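Local coordinates for putative ATP-grasp superfamily protein (Archaeoglobus fulgidus, PDB 3DF7), which is of unknown function but probably binds ATP, at residues Ala198-Arg203 against Arg258-Ser263; Leu249-Val254 against Tyr297-Ile302. One frame throughout, in Å; residues are numbered along the deposited sequence.

Contact 1: Ala198-Arg203 against Arg258-Ser263; sequences AVVPAR and RAYGAS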
ATOM      1  N   ALA A 198     -10.347  -5.545  -4.627  1.00  9.10           N
ATOM      2  CA  ALA A 198     -10.818  -4.570  -3.655  1.00  8.93           C
ATOM      3  C   ALA A 198     -12.045  -3.877  -4.226  1.00  8.61           C
ATOM      4  O   ALA A 198     -12.244  -3.841  -5.441  1.00 11.67           O
ATOM      5  CB  ALA A 198      -9.725  -3.542  -3.349  1.00  8.12           C
ATOM      6  N   VAL A 199     -12.878  -3.351  -3.338  1.00  8.36           N
ATOM      7  CA  VAL A 199     -14.081  -2.631  -3.732  1.00  5.83           C
ATOM      8  C   VAL A 199     -13.939  -1.254  -3.094  1.00  7.55           C
ATOM      9  O   VAL A 199     -13.783  -1.139  -1.876  1.00  8.90           O
ATOM     10  CB  VAL A 199     -15.352  -3.339  -3.219  1.00  6.37           C
ATOM     11  CG1 VAL A 199     -16.587  -2.560  -3.634  1.00  5.70           C
ATOM     12  CG2 VAL A 199     -15.415  -4.756  -3.778  1.00  8.34           C
ATOM     13  N   VAL A 200     -13.969  -0.217  -3.927  1.00  5.78           N
ATOM     14  CA  VAL A 200     -13.803   1.164  -3.477  1.00  6.53           C
ATOM     15  C   VAL A 200     -14.997   2.032  -3.895  1.00  7.40           C
ATOM     16  O   VAL A 200     -15.235   2.225  -5.086  1.00  7.17           O
ATOM     17  CB  VAL A 200     -12.517   1.778  -4.102  1.00  6.41           C
ATOM     18  CG1 VAL A 200     -12.286   3.184  -3.574  1.00  5.90           C
ATOM     19  CG2 VAL A 200     -11.314   0.883  -3.812  1.00  6.59           C
ATOM     20  N   PRO A 201     -15.762   2.566  -2.922  1.00  8.31           N
ATOM     21  CA  PRO A 201     -15.586   2.406  -1.475  1.00  7.84           C
ATOM     22  C   PRO A 201     -16.178   1.091  -0.971  1.00  8.21           C
ATOM     23  O   PRO A 201     -16.931   0.424  -1.681  1.00  7.26           O
ATOM     24  CB  PRO A 201     -16.309   3.622  -0.908  1.00 10.12           C
ATOM     25  CG  PRO A 201     -17.469   3.753  -1.845  1.00 10.75           C
ATOM     26  CD  PRO A 201     -16.819   3.554  -3.209  1.00  8.59           C
ATOM     27  N   ALA A 202     -15.840   0.732   0.262  1.00  6.93           N
ATOM     28  CA  ALA A 202     -16.318  -0.508   0.855  1.00  8.37           C
ATOM     29  C   ALA A 202     -17.836  -0.562   0.965  1.00 10.05           C
ATOM     30  O   ALA A 202     -18.498   0.458   1.173  1.00  9.83           O
ATOM     31  CB  ALA A 202     -15.695  -0.696   2.238  1.00  9.08           C
ATOM     32  N   ARG A 203     -18.379  -1.764   0.819  1.00  9.29           N
ATOM     33  CA  ARG A 203     -19.814  -1.977   0.927  1.00  9.98           C
ATOM     34  C   ARG A 203     -20.091  -2.312   2.391  1.00 11.94           C
ATOM     35  O   ARG A 203     -20.326  -3.465   2.745  1.00 11.38           O
ATOM     36  CB  ARG A 203     -20.243  -3.126   0.003  1.00 12.04           C
ATOM     37  CG  ARG A 203     -19.977  -2.829  -1.473  1.00 11.27           C
ATOM     38  CD  ARG A 203     -20.145  -4.057  -2.362  1.00 12.91           C
ATOM     39  NE  ARG A 203     -19.131  -5.071  -2.079  1.00 11.91           N
ATOM     40  CZ  ARG A 203     -19.010  -6.214  -2.750  1.00 13.48           C
ATOM     41  NH1 ARG A 203     -19.841  -6.491  -3.749  1.00 12.07           N
ATOM     42  NH2 ARG A 203     -18.057  -7.078  -2.425  1.00 12.93           N
ATOM     43  N   ARG A 258     -11.452   6.981 -10.915  1.00 10.10           N
ATOM     44  CA  ARG A 258     -12.768   6.546 -11.357  1.00  9.81           C
ATOM     45  C   ARG A 258     -13.792   6.604 -10.229  1.00 10.83           C
ATOM     46  O   ARG A 258     -14.893   7.116 -10.411  1.00  9.60           O
ATOM     47  CB  ARG A 258     -12.698   5.124 -11.930  1.00 10.05           C
ATOM     48  CG  ARG A 258     -12.076   5.053 -13.323  1.00 10.63           C
ATOM     49  CD  ARG A 258     -11.748   3.619 -13.723  1.00 11.19           C
ATOM     50  NE  ARG A 258     -12.929   2.762 -13.751  1.00 11.71           N
ATOM     51  CZ  ARG A 258     -13.613   2.455 -14.849  1.00 15.06           C
ATOM     52  NH1 ARG A 258     -13.234   2.930 -16.031  1.00 16.80           N
ATOM     53  NH2 ARG A 258     -14.681   1.675 -14.763  1.00 12.23           N
ATOM     54  N   ALA A 259     -13.426   6.093  -9.059  1.00  9.47           N
ATOM     55  CA  ALA A 259     -14.344   6.089  -7.927  1.00 10.30           C
ATOM     56  C   ALA A 259     -14.684   7.459  -7.343  1.00 10.94           C
ATOM     57  O   ALA A 259     -15.840   7.719  -7.009  1.00 10.91           O
ATOM     58  CB  ALA A 259     -13.796   5.196  -6.822  1.00  9.13           C
ATOM     59  N   TYR A 260     -13.692   8.338  -7.240  1.00 10.35           N
ATOM     60  CA  TYR A 260     -13.910   9.641  -6.618  1.00  9.93           C
ATOM     61  C   TYR A 260     -13.708  10.886  -7.463  1.00 10.67           C
ATOM     62  O   TYR A 260     -14.046  11.993  -7.024  1.00 11.79           O
ATOM     63  CB  TYR A 260     -13.024   9.754  -5.377  1.00  8.43           C
ATOM     64  CG  TYR A 260     -13.188   8.612  -4.401  1.00 10.79           C
ATOM     65  CD1 TYR A 260     -14.445   8.278  -3.895  1.00  9.33           C
ATOM     66  CD2 TYR A 260     -12.083   7.883  -3.957  1.00  9.75           C
ATOM     67  CE1 TYR A 260     -14.596   7.250  -2.971  1.00  9.48           C
ATOM     68  CE2 TYR A 260     -12.225   6.853  -3.030  1.00  9.43           C
ATOM     69  CZ  TYR A 260     -13.485   6.543  -2.542  1.00  8.76           C
ATOM     70  OH  TYR A 260     -13.640   5.528  -1.626  1.00 10.21           O
ATOM     71  N   GLY A 261     -13.161  10.719  -8.661  1.00  9.57           N
ATOM     72  CA  GLY A 261     -12.912  11.870  -9.506  1.00 10.35           C
ATOM     73  C   GLY A 261     -11.727  12.648  -8.966  1.00  9.95           C
ATOM     74  O   GLY A 261     -11.550  13.825  -9.272  1.00 10.18           O
ATOM     75  N   ALA A 262     -10.912  11.982  -8.152  1.00 10.44           N
ATOM     76  CA  ALA A 262      -9.730  12.596  -7.558  1.00  8.12           C
ATOM     77  C   ALA A 262      -8.646  11.541  -7.374  1.00  9.36           C
ATOM     78  O   ALA A 262      -8.919  10.443  -6.890  1.00 11.71           O
ATOM     79  CB  ALA A 262     -10.078  13.213  -6.214  1.00  7.95           C
ATOM     80  N   SER A 263      -7.417  11.878  -7.749  1.00  8.20           N
ATOM     81  CA  SER A 263      -6.301  10.947  -7.618  1.00  9.19           C
ATOM     82  C   SER A 263      -5.759  11.054  -6.203  1.00 10.79           C
ATOM     83  O   SER A 263      -6.111  11.976  -5.475  1.00  6.63           O
ATOM     84  CB  SER A 263      -5.187  11.313  -8.593  1.00 11.01           C
ATOM     85  OG  SER A 263      -4.603  12.558  -8.230  1.00 11.88           O
TER
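Tyr260, the last residue of the short helix 256-260, reaches across to Val200 and Pro201, where strand 194-200 gives way to a cis peptide bond before Pro201. From CB, CG lies anti to the carbonyl carbon (chi1 -53°), which brings the ring over its own neighbour: the CB of Ala259 sits 4.1 Å above the ring plane, over the centre. Farther out, CE2 and CZ of Tyr260 each lie 3.7 Å from CG1 of Val200, whose side chain crosses the tyrosine at about a right angle. On the other side of the ring, CE1 of Tyr260 is a looser 4.3 Å from CD of Pro201. The tip packs more closely, with OH of Tyr260 3.3 Å from Val200 CG1 and 3.4 Å from Pro201 CB; OH also shares a hydrogen bond with Ser184 OG, on strand 180-191. A phenylalanine here would probably leave the Ser184 hydroxyl without this mate and open a gap beside the valine and proline. CB of Ala259 also touches the strand backbone, 3.7 Å from Val200 O. Helix 256-260 thus packs against the end of strand 194-200, which is hydrogen-bonded between strands 180-191 and 279-285 of the large antiparallel sheet.

Contact 2: Leu249-Val254 against Tyr297-Ile302; sequences LTTPVV and YTLEII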
ATOM      1  N   LEU A 249       1.993   3.611  -0.789  1.00  9.01           N
ATOM      2  CA  LEU A 249       0.771   3.507  -1.572  1.00  9.27           C
ATOM      3  C   LEU A 249       0.340   2.045  -1.582  1.00  7.64           C
ATOM      4  O   LEU A 249       1.182   1.149  -1.524  1.00 10.25           O
ATOM      5  CB  LEU A 249       1.015   3.943  -3.014  1.00  8.67           C
ATOM      6  CG  LEU A 249       1.349   5.409  -3.274  1.00 10.45           C
ATOM      7  CD1 LEU A 249       1.342   5.668  -4.781  1.00 11.95           C
ATOM      8  CD2 LEU A 249       0.332   6.295  -2.587  1.00 11.05           C
ATOM      9  N   THR A 250      -0.968   1.809  -1.639  1.00  7.84           N
ATOM     10  CA  THR A 250      -1.504   0.454  -1.697  1.00  8.47           C
ATOM     11  C   THR A 250      -2.393   0.382  -2.936  1.00  8.98           C
ATOM     12  O   THR A 250      -2.886   1.408  -3.415  1.00 10.18           O
ATOM     13  CB  THR A 250      -2.301   0.085  -0.413  1.00  9.89           C
ATOM     14  OG1 THR A 250      -3.357   1.024  -0.207  1.00  9.30           O
ATOM     15  CG2 THR A 250      -1.375   0.078   0.804  1.00 10.15           C
ATOM     16  N   THR A 251      -2.588  -0.826  -3.458  1.00  9.38           N
ATOM     17  CA  THR A 251      -3.359  -1.033  -4.683  1.00  9.63           C
ATOM     18  C   THR A 251      -4.709  -0.320  -4.833  1.00 10.94           C
ATOM     19  O   THR A 251      -5.036   0.165  -5.922  1.00 10.30           O
ATOM     20  CB  THR A 251      -3.542  -2.547  -4.946  1.00 12.10           C
ATOM     21  OG1 THR A 251      -2.263  -3.195  -4.867  1.00 12.24           O
ATOM     22  CG2 THR A 251      -4.121  -2.787  -6.337  1.00 13.31           C
ATOM     23  N   PRO A 252      -5.509  -0.238  -3.756  1.00  9.77           N
ATOM     24  CA  PRO A 252      -6.811   0.438  -3.867  1.00  9.32           C
ATOM     25  C   PRO A 252      -6.729   1.864  -4.432  1.00 10.58           C
ATOM     26  O   PRO A 252      -7.716   2.412  -4.929  1.00 10.25           O
ATOM     27  CB  PRO A 252      -7.332   0.409  -2.432  1.00 11.23           C
ATOM     28  CG  PRO A 252      -6.768  -0.885  -1.903  1.00 11.83           C
ATOM     29  CD  PRO A 252      -5.340  -0.834  -2.416  1.00 10.13           C
ATOM     30  N   VAL A 253      -5.543   2.461  -4.348  1.00  9.12           N
ATOM     31  CA  VAL A 253      -5.335   3.812  -4.845  1.00 10.82           C
ATOM     32  C   VAL A 253      -5.600   3.938  -6.349  1.00  8.22           C
ATOM     33  O   VAL A 253      -6.014   4.993  -6.822  1.00  7.63           O
ATOM     34  CB  VAL A 253      -3.885   4.294  -4.559  1.00 14.19           C
ATOM     35  CG1 VAL A 253      -2.896   3.633  -5.527  1.00 12.89           C
ATOM     36  CG2 VAL A 253      -3.811   5.792  -4.667  1.00 19.27           C
ATOM     37  N   VAL A 254      -5.365   2.865  -7.098  1.00  6.88           N
ATOM     38  CA  VAL A 254      -5.572   2.918  -8.540  1.00  8.40           C
ATOM     39  C   VAL A 254      -7.021   3.223  -8.913  1.00  7.84           C
ATOM     40  O   VAL A 254      -7.290   3.739  -9.992  1.00  7.73           O
ATOM     41  CB  VAL A 254      -5.141   1.596  -9.233  1.00  7.49           C
ATOM     42  CG1 VAL A 254      -3.702   1.260  -8.851  1.00  5.86           C
ATOM     43  CG2 VAL A 254      -6.081   0.460  -8.855  1.00  8.83           C
ATOM     44  N   TYR A 297      -0.902 -11.664 -16.604  1.00 17.90           N
ATOM     45  CA  TYR A 297      -1.675 -11.067 -15.524  1.00 16.47           C
ATOM     46  C   TYR A 297      -2.214  -9.691 -15.888  1.00 15.52           C
ATOM     47  O   TYR A 297      -1.529  -8.882 -16.516  1.00 14.81           O
ATOM     48  CB  TYR A 297      -0.823 -10.970 -14.255  1.00 19.07           C
ATOM     49  CG  TYR A 297      -0.724 -12.267 -13.481  1.00 21.87           C
ATOM     50  CD1 TYR A 297      -1.709 -12.628 -12.564  1.00 23.15           C
ATOM     51  CD2 TYR A 297       0.343 -13.142 -13.681  1.00 24.54           C
ATOM     52  CE1 TYR A 297      -1.635 -13.831 -11.862  1.00 26.17           C
ATOM     53  CE2 TYR A 297       0.428 -14.350 -12.986  1.00 26.34           C
ATOM     54  CZ  TYR A 297      -0.566 -14.687 -12.078  1.00 27.13           C
ATOM     55  OH  TYR A 297      -0.493 -15.877 -11.389  1.00 30.09           O
ATOM     56  N   THR A 298      -3.454  -9.434 -15.493  1.00 13.12           N
ATOM     57  CA  THR A 298      -4.089  -8.153 -15.758  1.00 11.61           C
ATOM     58  C   THR A 298      -4.735  -7.626 -14.487  1.00 11.48           C
ATOM     59  O   THR A 298      -5.138  -8.395 -13.615  1.00 10.78           O
ATOM     60  CB  THR A 298      -5.191  -8.272 -16.833  1.00 12.37           C
ATOM     61  OG1 THR A 298      -6.069  -9.357 -16.497  1.00 11.64           O
ATOM     62  CG2 THR A 298      -4.581  -8.506 -18.206  1.00 12.54           C
ATOM     63  N   LEU A 299      -4.810  -6.307 -14.375  1.00  9.91           N
ATOM     64  CA  LEU A 299      -5.453  -5.697 -13.226  1.00 10.74           C
ATOM     65  C   LEU A 299      -6.552  -4.837 -13.825  1.00  8.89           C
ATOM     66  O   LEU A 299      -6.288  -3.984 -14.674  1.00 10.51           O
ATOM     67  CB  LEU A 299      -4.474  -4.832 -12.433  1.00 10.63           C
ATOM     68  CG  LEU A 299      -5.055  -4.346 -11.101  1.00 12.92           C
ATOM     69  CD1 LEU A 299      -5.205  -5.521 -10.142  1.00 13.44           C
ATOM     70  CD2 LEU A 299      -4.154  -3.292 -10.500  1.00 15.39           C
ATOM     71  N   GLU A 300      -7.784  -5.078 -13.397  1.00  8.28           N
ATOM     72  CA  GLU A 300      -8.923  -4.340 -13.920  1.00  7.35           C
ATOM     73  C   GLU A 300      -9.510  -3.427 -12.864  1.00  7.51           C
ATOM     74  O   GLU A 300      -9.317  -3.636 -11.668  1.00  7.07           O
ATOM     75  CB  GLU A 300     -10.033  -5.303 -14.364  1.00  9.62           C
ATOM     76  CG  GLU A 300      -9.611  -6.470 -15.226  1.00 11.73           C
ATOM     77  CD  GLU A 300     -10.675  -7.555 -15.266  1.00 10.98           C
ATOM     78  OE1 GLU A 300     -11.783  -7.286 -15.779  1.00 11.68           O
ATOM     79  OE2 GLU A 300     -10.408  -8.671 -14.772  1.00 11.00           O
ATOM     80  N   ILE A 301     -10.227  -2.414 -13.339  1.00  8.16           N
ATOM     81  CA  ILE A 301     -10.940  -1.463 -12.495  1.00  8.53           C
ATOM     82  C   ILE A 301     -12.277  -1.308 -13.213  1.00 10.54           C
ATOM     83  O   ILE A 301     -12.337  -0.748 -14.310  1.00 11.47           O
ATOM     84  CB  ILE A 301     -10.240  -0.098 -12.431  1.00  9.71           C
ATOM     85  CG1 ILE A 301      -8.775  -0.276 -12.017  1.00  8.76           C
ATOM     86  CG2 ILE A 301     -10.956   0.793 -11.424  1.00  9.16           C
ATOM     87  CD1 ILE A 301      -7.999   1.022 -11.957  1.00  7.95           C
ATOM     88  N   ILE A 302     -13.346  -1.819 -12.608  1.00 10.70           N
ATOM     89  CA  ILE A 302     -14.662  -1.762 -13.240  1.00 11.90           C
ATOM     90  C   ILE A 302     -15.744  -1.178 -12.343  1.00 11.87           C
ATOM     91  O   ILE A 302     -15.678  -1.299 -11.121  1.00  9.06           O
ATOM     92  CB  ILE A 302     -15.128  -3.171 -13.647  1.00 13.18           C
ATOM     93  CG1 ILE A 302     -15.335  -4.023 -12.392  1.00 14.85           C
ATOM     94  CG2 ILE A 302     -14.087  -3.830 -14.542  1.00 16.63           C
ATOM     95  CD1 ILE A 302     -15.763  -5.451 -12.675  1.00 16.80           C
TER
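This is a small apolar loop-on-strand contact, in which Thr251 and Val254 rest on Leu299 and Ile301 within the ATP-grasp fold. The loop lies between strand 240-246 and helix 256-260; its partner, strand 297-303, belongs to the large antiparallel sheet and pairs there with strand 279-285. No hydrogen bond crosses between the two segments, and their backbones stay well apart, the closest CA atoms, those of Val254 and Ile301, being 8.0 Å from each other. Side chains therefore do the bridging. Leu299 and Ile301, two residues apart on the strand, both project toward the loop. The loop is compact on its own account: Val253 N bonds Thr250 O and Val254 N bonds Thr251 O, each at 3.0 Å, a tight turn in which the side chains of both Thr251 and Val254 point toward the strand. Thr251 divides its two branches. CG2, anti to the backbone N, meets CD2 of Leu299 tip to tip at 4.2 Å, while OG1, beside the backbone N (chi1 -51°), is hydrogen-bonded to Glu23 of helix 18-35, a helix that also touches Leu299 through Ala26. Val254 and Ile301 cross obliquely and come closer. The extended isoleucine chain (chi2 179°) carries its end methyl to the valine, so that Ile301 CD1 lies 3.7 Å from Val254 CG2 and 3.4 Å from the carbonyl oxygen Val254 O.

Overall arrangement
Contacts 1 and 2 have centres about 11 Å apart and lie on the same side of the chain's centre. Their sheet segments belong to strands 194-200 and 297-303, which flank strand 279-285, while 249-254 leads into helix 256-260, the source of 258-263. The loop and the short helix thus lie against one sheet in succession. Direct packing joins the contacts: Val200 CG2 is 4.1 Å from Pro252 O, Ala198 CB is 4.2 Å from Pro252 CG, and Arg258 NH2 comes within 3.4 Å of Ile301 O. Both are plain structural packing; no nucleotide or metal is part of either contact.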